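Local coordinates for protein flap endonuclease 1 (PDB 1A76) that cuts 5' flaps from branched DNA during replication and repair, acting as a structure-specific, magnesium-dependent endonuclease and 5'-3' exonuclease, at residues Tyr63-Leu68 and Ile73-Val78; Met142-Val147 and Asn310-Lys315. All blocks are in the same frame, centred on the assembly; numbering follows the deposited sequence.

How the contacts relate
Both contacts are buried and lie on the same side of the chain's centre, about 9 Å apart between centres. Contact 1 is the larger and is nearer the middle of the fold. It joins helix 56-70 to strand 74-79 with apolar packing, one good backbone hydrogen bond and one weak side-chain bond. Contact 2 is farther out and thinner. It brings the C-terminal helix 298-315 against the turn leading into strand 146-148, with no hydrogen bond between its segments. The two meet in the sheet, where strands 74-79 and 146-148 are parallel neighbours: Trp77 and Val147 are probably bonded through their backbones, as are Trp77 and Pro145.

Contact 1: Tyr63-Leu68 and Ile73-Val78; sequences YKTIHL and ITPIWV
Thr65 OG1 lies at the edge of the Trp77 indole, near the ring plane; Ile26 also touches the Trp77 side chain. Trp77 NE1 gives Thr65 OG1 a weak, bent hydrogen bond of 3.3 Å, with an N-H...O angle of 128°. The CZ2 carbon of the ring lies just as near this oxygen. The stronger partner of Thr65 OG1 is Val61 O, one turn earlier in the helix. A chi1 of -62° turns OG1 back beside its own backbone N and leaves CG2 anti to that N, beside the carbonyl carbon, where it faces the Pro75 ring. The methyl packs there, with Thr65 CG2 to Pro75 CG at 4.1 Å. Leu68 fills the next place: its CG rests on Ile73 CG2 at 3.7 Å, and its CD2 is near Pro75 CB. The backbone closes this end, Ile73 N donating to Leu68 O over 3.0 Å. Helix 56-70 thus turns back onto strand 74-79 through a short connection; helix segment 63-68 runs roughly antiparallel to strand segment 74-78, at 146°. Strand 23-27 flanks this strand in the sheet of the PIN-like nuclease domain, and helix 153-162 packs on Ile76 and Val78.

Contact 2: Met142-Val147 and Asn310-Lys315; sequences MGIPYV and NLIANK
Ile312 reaches the turn at Met142-Ile144 through a single methyl, CD1. Ile312 CD1 lies 3.6 Å from Met142 O. Ile312 CD1 to Ile144 CD1 is 4.2 Å. The two isoleucine side chains cross at a slant and meet at their ends. In Ile312 the chain is extended, with chi2 at 177°, and this carries CD1 outward from the helix to the carbonyl. Ile144 is folded instead: its chi2 of -56° bends CD1 out of the extended line. The same side chain also packs on Thr65 and Leu69 of helix 56-70, on Trp77 and on Leu139, so several elements hold it in place. Gly143 ends helix 129-142 in a Schellman motif, with positive phi and two bonds back into the last turn. Its backbone is also hydrogen-bonded to Lys279. The chain then enters strand 146-148. In helix 298-315, Lys315 NZ is hydrogen-bonded to Leu69 O, which ties the end of this helix to helix 56-70. The contact thus sets the C-terminal helix against the I-domain turn between helix 129-142 and strand 146-148, away from the annotated sites. With no hydrogen bond or charge pair across it, it probably rests on van der Waals packing of a small area, 78 Å² in all. The hydrogen bonds that fix each partner are made within the helix, within the turn or to other parts of the chain.

Contact 1: Tyr63-Leu68 and Ile73-Val78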
ATOM      1  N   TYR A  63       5.600   3.294  16.046  1.00 13.37           N
ATOM      2  CA  TYR A  63       5.136   4.629  16.417  1.00 13.34           C
ATOM      3  C   TYR A  63       3.930   5.159  15.659  1.00 16.42           C
ATOM      4  O   TYR A  63       3.055   5.796  16.262  1.00 13.37           O
ATOM      5  CB  TYR A  63       6.289   5.639  16.308  1.00 14.43           C
ATOM      6  CG  TYR A  63       7.376   5.380  17.328  1.00 17.65           C
ATOM      7  CD1 TYR A  63       7.136   5.573  18.690  1.00 16.51           C
ATOM      8  CD2 TYR A  63       8.613   4.871  16.943  1.00 14.19           C
ATOM      9  CE1 TYR A  63       8.094   5.261  19.643  1.00 16.79           C
ATOM     10  CE2 TYR A  63       9.584   4.553  17.892  1.00 18.50           C
ATOM     11  CZ  TYR A  63       9.315   4.749  19.238  1.00 18.23           C
ATOM     12  OH  TYR A  63      10.243   4.401  20.182  1.00 16.26           O
ATOM     13  N   LYS A  64       3.881   4.913  14.348  1.00 16.59           N
ATOM     14  CA  LYS A  64       2.758   5.380  13.544  1.00 17.48           C
ATOM     15  C   LYS A  64       1.485   4.661  13.958  1.00 14.08           C
ATOM     16  O   LYS A  64       0.440   5.285  14.095  1.00 13.68           O
ATOM     17  CB  LYS A  64       3.003   5.141  12.049  1.00 21.08           C
ATOM     18  CG  LYS A  64       2.560   6.276  11.147  1.00 25.27           C
ATOM     19  CD  LYS A  64       3.303   7.565  11.487  1.00 25.41           C
ATOM     20  CE  LYS A  64       2.332   8.731  11.641  1.00 24.75           C
ATOM     21  NZ  LYS A  64       2.891  10.011  11.108  1.00 30.03           N
ATOM     22  N   THR A  65       1.572   3.350  14.157  1.00 13.91           N
ATOM     23  CA  THR A  65       0.403   2.578  14.565  1.00 12.83           C
ATOM     24  C   THR A  65      -0.129   3.032  15.938  1.00 13.53           C
ATOM     25  O   THR A  65      -1.345   3.138  16.130  1.00 11.42           O
ATOM     26  CB  THR A  65       0.714   1.056  14.606  1.00 14.04           C
ATOM     27  OG1 THR A  65       1.078   0.597  13.298  1.00 11.11           O
ATOM     28  CG2 THR A  65      -0.506   0.270  15.078  1.00 10.43           C
ATOM     29  N   ILE A  66       0.770   3.296  16.885  1.00 12.82           N
ATOM     30  CA  ILE A  66       0.345   3.744  18.216  1.00 15.21           C
ATOM     31  C   ILE A  66      -0.267   5.141  18.115  1.00 15.77           C
ATOM     32  O   ILE A  66      -1.270   5.438  18.764  1.00 15.03           O
ATOM     33  CB  ILE A  66       1.536   3.765  19.229  1.00 14.79           C
ATOM     34  CG1 ILE A  66       1.977   2.334  19.550  1.00 14.35           C
ATOM     35  CG2 ILE A  66       1.112   4.441  20.539  1.00 14.68           C
ATOM     36  CD1 ILE A  66       3.246   2.239  20.414  1.00 14.82           C
ATOM     37  N   HIS A  67       0.334   5.987  17.282  1.00 15.51           N
ATOM     38  CA  HIS A  67      -0.133   7.356  17.072  1.00 18.38           C
ATOM     39  C   HIS A  67      -1.608   7.327  16.634  1.00 18.21           C
ATOM     40  O   HIS A  67      -2.434   8.110  17.107  1.00 18.61           O
ATOM     41  CB  HIS A  67       0.763   8.018  16.008  1.00 26.39           C
ATOM     42  CG  HIS A  67       0.242   9.316  15.471  1.00 35.43           C
ATOM     43  ND1 HIS A  67       0.112  10.449  16.245  1.00 39.84           N
ATOM     44  CD2 HIS A  67      -0.137   9.671  14.219  1.00 38.61           C
ATOM     45  CE1 HIS A  67      -0.322  11.446  15.494  1.00 40.01           C
ATOM     46  NE2 HIS A  67      -0.481  10.999  14.259  1.00 40.79           N
ATOM     47  N   LEU A  68      -1.922   6.395  15.742  1.00 15.90           N
ATOM     48  CA  LEU A  68      -3.273   6.206  15.222  1.00 15.67           C
ATOM     49  C   LEU A  68      -4.231   5.725  16.324  1.00 18.21           C
ATOM     50  O   LEU A  68      -5.339   6.247  16.476  1.00 17.82           O
ATOM     51  CB  LEU A  68      -3.241   5.173  14.085  1.00 15.01           C
ATOM     52  CG  LEU A  68      -3.438   5.598  12.621  1.00 13.63           C
ATOM     53  CD1 LEU A  68      -2.864   6.969  12.361  1.00 16.66           C
ATOM     54  CD2 LEU A  68      -2.795   4.554  11.713  1.00 12.99           C
ATOM     55  N   ILE A  73      -8.199   5.486  16.187  1.00 21.29           N
ATOM     56  CA  ILE A  73      -8.236   5.013  14.805  1.00 17.97           C
ATOM     57  C   ILE A  73      -7.716   3.595  14.890  1.00 16.56           C
ATOM     58  O   ILE A  73      -6.541   3.376  15.219  1.00 16.97           O
ATOM     59  CB  ILE A  73      -7.318   5.804  13.871  1.00 15.91           C
ATOM     60  CG1 ILE A  73      -7.928   7.175  13.579  1.00 14.84           C
ATOM     61  CG2 ILE A  73      -7.132   5.030  12.558  1.00 17.66           C
ATOM     62  CD1 ILE A  73      -6.910   8.241  13.247  1.00 12.40           C
ATOM     63  N   THR A  74      -8.594   2.634  14.622  1.00 15.96           N
ATOM     64  CA  THR A  74      -8.219   1.224  14.684  1.00 17.15           C
ATOM     65  C   THR A  74      -7.786   0.732  13.310  1.00 15.72           C
ATOM     66  O   THR A  74      -8.607   0.605  12.395  1.00 15.15           O
ATOM     67  CB  THR A  74      -9.395   0.374  15.185  1.00 17.71           C
ATOM     68  OG1 THR A  74      -9.687   0.735  16.536  1.00 23.13           O
ATOM     69  CG2 THR A  74      -9.058  -1.098  15.124  1.00 22.25           C
ATOM     70  N   PRO A  75      -6.482   0.460  13.143  1.00 13.92           N
ATOM     71  CA  PRO A  75      -5.997  -0.011  11.852  1.00 14.06           C
ATOM     72  C   PRO A  75      -5.809  -1.520  11.733  1.00 15.81           C
ATOM     73  O   PRO A  75      -5.609  -2.243  12.722  1.00 15.63           O
ATOM     74  CB  PRO A  75      -4.666   0.718  11.714  1.00 16.09           C
ATOM     75  CG  PRO A  75      -4.144   0.759  13.164  1.00 17.20           C
ATOM     76  CD  PRO A  75      -5.361   0.632  14.088  1.00 11.83           C
ATOM     77  N   ILE A  76      -5.901  -1.987  10.498  1.00 13.22           N
ATOM     78  CA  ILE A  76      -5.659  -3.378  10.191  1.00 14.39           C
ATOM     79  C   ILE A  76      -4.683  -3.250   9.026  1.00 16.04           C
ATOM     80  O   ILE A  76      -4.957  -2.548   8.048  1.00 14.95           O
ATOM     81  CB  ILE A  76      -6.948  -4.137   9.770  1.00 14.43           C
ATOM     82  CG1 ILE A  76      -6.577  -5.563   9.360  1.00 10.93           C
ATOM     83  CG2 ILE A  76      -7.668  -3.395   8.644  1.00 15.65           C
ATOM     84  CD1 ILE A  76      -7.580  -6.619   9.784  1.00 13.95           C
ATOM     85  N   TRP A  77      -3.529  -3.898   9.152  1.00 14.70           N
ATOM     86  CA  TRP A  77      -2.503  -3.833   8.126  1.00 12.27           C
ATOM     87  C   TRP A  77      -2.731  -4.863   7.023  1.00 12.07           C
ATOM     88  O   TRP A  77      -3.023  -6.031   7.286  1.00 12.79           O
ATOM     89  CB  TRP A  77      -1.122  -4.035   8.767  1.00 11.34           C
ATOM     90  CG  TRP A  77      -0.649  -2.827   9.509  1.00 10.60           C
ATOM     91  CD1 TRP A  77      -1.134  -2.346  10.697  1.00  9.07           C
ATOM     92  CD2 TRP A  77       0.383  -1.921   9.101  1.00  8.52           C
ATOM     93  NE1 TRP A  77      -0.465  -1.201  11.047  1.00 10.46           N
ATOM     94  CE2 TRP A  77       0.471  -0.917  10.089  1.00  8.62           C
ATOM     95  CE3 TRP A  77       1.245  -1.861   7.994  1.00  4.77           C
ATOM     96  CZ2 TRP A  77       1.389   0.142  10.006  1.00  9.26           C
ATOM     97  CZ3 TRP A  77       2.152  -0.812   7.909  1.00  7.38           C
ATOM     98  CH2 TRP A  77       2.220   0.176   8.912  1.00  8.91           C
ATOM     99  N   VAL A  78      -2.601  -4.418   5.782  1.00 12.27           N
ATOM    100  CA  VAL A  78      -2.790  -5.300   4.645  1.00 11.26           C
ATOM    101  C   VAL A  78      -1.515  -5.415   3.829  1.00 13.65           C
ATOM    102  O   VAL A  78      -0.992  -4.423   3.303  1.00  9.82           O
ATOM    103  CB  VAL A  78      -3.929  -4.803   3.736  1.00 12.66           C
ATOM    104  CG1 VAL A  78      -4.268  -5.861   2.717  1.00 10.54           C
ATOM    105  CG2 VAL A  78      -5.151  -4.485   4.561  1.00 11.59           C
TER

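Contact 2: Met142-Val147 and Asn310-Lys315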
ATOM      1  N   MET A 142       2.803  -6.558  18.645  1.00 12.88           N
ATOM      2  CA  MET A 142       2.023  -5.403  19.056  1.00  7.30           C
ATOM      3  C   MET A 142       0.537  -5.705  19.224  1.00  5.22           C
ATOM      4  O   MET A 142      -0.215  -4.862  19.712  1.00  5.99           O
ATOM      5  CB  MET A 142       2.201  -4.267  18.048  1.00 10.65           C
ATOM      6  CG  MET A 142       3.598  -3.675  18.009  1.00  9.99           C
ATOM      7  SD  MET A 142       3.707  -2.490  16.662  1.00 14.87           S
ATOM      8  CE  MET A 142       2.524  -1.262  17.168  1.00 11.23           C
ATOM      9  N   GLY A 143       0.128  -6.905  18.825  1.00  3.84           N
ATOM     10  CA  GLY A 143      -1.264  -7.316  18.936  1.00  5.25           C
ATOM     11  C   GLY A 143      -2.135  -6.675  17.880  1.00  9.36           C
ATOM     12  O   GLY A 143      -3.373  -6.654  18.006  1.00  7.55           O
ATOM     13  N   ILE A 144      -1.484  -6.130  16.854  1.00 10.90           N
ATOM     14  CA  ILE A 144      -2.169  -5.444  15.753  1.00  9.82           C
ATOM     15  C   ILE A 144      -2.394  -6.436  14.606  1.00 10.66           C
ATOM     16  O   ILE A 144      -1.446  -7.018  14.081  1.00 11.73           O
ATOM     17  CB  ILE A 144      -1.328  -4.263  15.201  1.00 11.91           C
ATOM     18  CG1 ILE A 144      -0.861  -3.342  16.345  1.00  9.17           C
ATOM     19  CG2 ILE A 144      -2.138  -3.511  14.144  1.00  8.93           C
ATOM     20  CD1 ILE A 144      -1.983  -2.792  17.218  1.00 11.85           C
ATOM     21  N   PRO A 145      -3.647  -6.583  14.162  1.00 11.68           N
ATOM     22  CA  PRO A 145      -3.970  -7.515  13.078  1.00 11.84           C
ATOM     23  C   PRO A 145      -3.536  -7.107  11.677  1.00 12.42           C
ATOM     24  O   PRO A 145      -3.554  -5.924  11.321  1.00 13.71           O
ATOM     25  CB  PRO A 145      -5.485  -7.651  13.181  1.00 11.72           C
ATOM     26  CG  PRO A 145      -5.920  -6.308  13.686  1.00 10.63           C
ATOM     27  CD  PRO A 145      -4.843  -5.859  14.631  1.00 10.21           C
ATOM     28  N   TYR A 146      -3.146  -8.100  10.889  1.00 13.56           N
ATOM     29  CA  TYR A 146      -2.748  -7.868   9.514  1.00 15.87           C
ATOM     30  C   TYR A 146      -3.319  -8.953   8.624  1.00 15.30           C
ATOM     31  O   TYR A 146      -3.716 -10.010   9.100  1.00 17.99           O
ATOM     32  CB  TYR A 146      -1.215  -7.807   9.363  1.00 15.81           C
ATOM     33  CG  TYR A 146      -0.436  -9.094   9.599  1.00 16.84           C
ATOM     34  CD1 TYR A 146      -0.318 -10.070   8.600  1.00 18.50           C
ATOM     35  CD2 TYR A 146       0.246  -9.301  10.802  1.00 17.02           C
ATOM     36  CE1 TYR A 146       0.465 -11.221   8.796  1.00 17.71           C
ATOM     37  CE2 TYR A 146       1.027 -10.440  11.004  1.00 16.21           C
ATOM     38  CZ  TYR A 146       1.134 -11.391  10.003  1.00 17.68           C
ATOM     39  OH  TYR A 146       1.915 -12.502  10.220  1.00 19.92           O
ATOM     40  N   VAL A 147      -3.392  -8.663   7.332  1.00 16.52           N
ATOM     41  CA  VAL A 147      -3.889  -9.610   6.352  1.00 16.07           C
ATOM     42  C   VAL A 147      -2.839  -9.746   5.275  1.00 16.27           C
ATOM     43  O   VAL A 147      -2.150  -8.787   4.942  1.00 15.75           O
ATOM     44  CB  VAL A 147      -5.177  -9.123   5.639  1.00 17.00           C
ATOM     45  CG1 VAL A 147      -5.994 -10.338   5.157  1.00 17.63           C
ATOM     46  CG2 VAL A 147      -5.988  -8.239   6.537  1.00 19.95           C
ATOM     47  N   ASN A 310      -2.343  -0.259  27.355  1.00 15.12           N
ATOM     48  CA  ASN A 310      -3.519   0.368  27.953  1.00 18.01           C
ATOM     49  C   ASN A 310      -4.568   0.763  26.920  1.00 16.62           C
ATOM     50  O   ASN A 310      -5.758   0.672  27.185  1.00 16.46           O
ATOM     51  CB  ASN A 310      -3.093   1.580  28.787  1.00 18.42           C
ATOM     52  CG  ASN A 310      -2.423   1.170  30.092  1.00 20.77           C
ATOM     53  OD1 ASN A 310      -2.678   0.080  30.616  1.00 24.38           O
ATOM     54  ND2 ASN A 310      -1.565   2.041  30.622  1.00 21.53           N
ATOM     55  N   LEU A 311      -4.132   1.196  25.743  1.00 16.86           N
ATOM     56  CA  LEU A 311      -5.071   1.569  24.682  1.00 16.42           C
ATOM     57  C   LEU A 311      -5.872   0.341  24.268  1.00 18.43           C
ATOM     58  O   LEU A 311      -7.098   0.374  24.196  1.00 21.72           O
ATOM     59  CB  LEU A 311      -4.317   2.126  23.464  1.00 14.22           C
ATOM     60  CG  LEU A 311      -3.764   3.552  23.595  1.00 15.68           C
ATOM     61  CD1 LEU A 311      -2.688   3.779  22.549  1.00 17.37           C
ATOM     62  CD2 LEU A 311      -4.888   4.570  23.427  1.00 18.15           C
ATOM     63  N   ILE A 312      -5.178  -0.754  23.995  1.00 18.92           N
ATOM     64  CA  ILE A 312      -5.862  -1.971  23.595  1.00 18.62           C
ATOM     65  C   ILE A 312      -6.687  -2.502  24.761  1.00 22.94           C
ATOM     66  O   ILE A 312      -7.818  -2.934  24.578  1.00 22.59           O
ATOM     67  CB  ILE A 312      -4.846  -3.021  23.088  1.00 19.26           C
ATOM     68  CG1 ILE A 312      -4.186  -2.484  21.807  1.00 15.73           C
ATOM     69  CG2 ILE A 312      -5.536  -4.360  22.842  1.00 15.26           C
ATOM     70  CD1 ILE A 312      -3.100  -3.363  21.205  1.00 14.50           C
ATOM     71  N   ALA A 313      -6.133  -2.446  25.967  1.00 26.61           N
ATOM     72  CA  ALA A 313      -6.852  -2.915  27.150  1.00 29.62           C
ATOM     73  C   ALA A 313      -8.161  -2.141  27.283  1.00 32.51           C
ATOM     74  O   ALA A 313      -9.223  -2.719  27.514  1.00 33.88           O
ATOM     75  CB  ALA A 313      -6.003  -2.715  28.400  1.00 29.20           C
ATOM     76  N   ASN A 314      -8.071  -0.824  27.131  1.00 36.18           N
ATOM     77  CA  ASN A 314      -9.236   0.039  27.235  1.00 39.51           C
ATOM     78  C   ASN A 314     -10.133  -0.076  26.009  1.00 41.64           C
ATOM     79  O   ASN A 314     -11.357  -0.091  26.131  1.00 42.30           O
ATOM     80  CB  ASN A 314      -8.790   1.487  27.445  1.00 40.62           C
ATOM     81  CG  ASN A 314      -8.331   1.749  28.875  1.00 43.45           C
ATOM     82  OD1 ASN A 314      -8.189   2.897  29.295  1.00 42.85           O
ATOM     83  ND2 ASN A 314      -8.100   0.677  29.630  1.00 42.71           N
ATOM     84  N   LYS A 315      -9.529  -0.153  24.827  1.00 44.61           N
ATOM     85  CA  LYS A 315     -10.296  -0.295  23.596  1.00 46.33           C
ATOM     86  C   LYS A 315     -11.102  -1.570  23.768  1.00 47.79           C
ATOM     87  O   LYS A 315     -12.322  -1.577  23.625  1.00 49.27           O
ATOM     88  CB  LYS A 315      -9.361  -0.434  22.389  1.00 45.99           C
ATOM     89  CG  LYS A 315      -9.748   0.422  21.191  1.00 44.67           C
ATOM     90  CD  LYS A 315      -8.571   0.621  20.245  1.00 43.32           C
ATOM     91  CE  LYS A 315      -8.382   2.092  19.878  1.00 40.84           C
ATOM     92  NZ  LYS A 315      -7.431   2.797  20.794  1.00 32.17           N
TER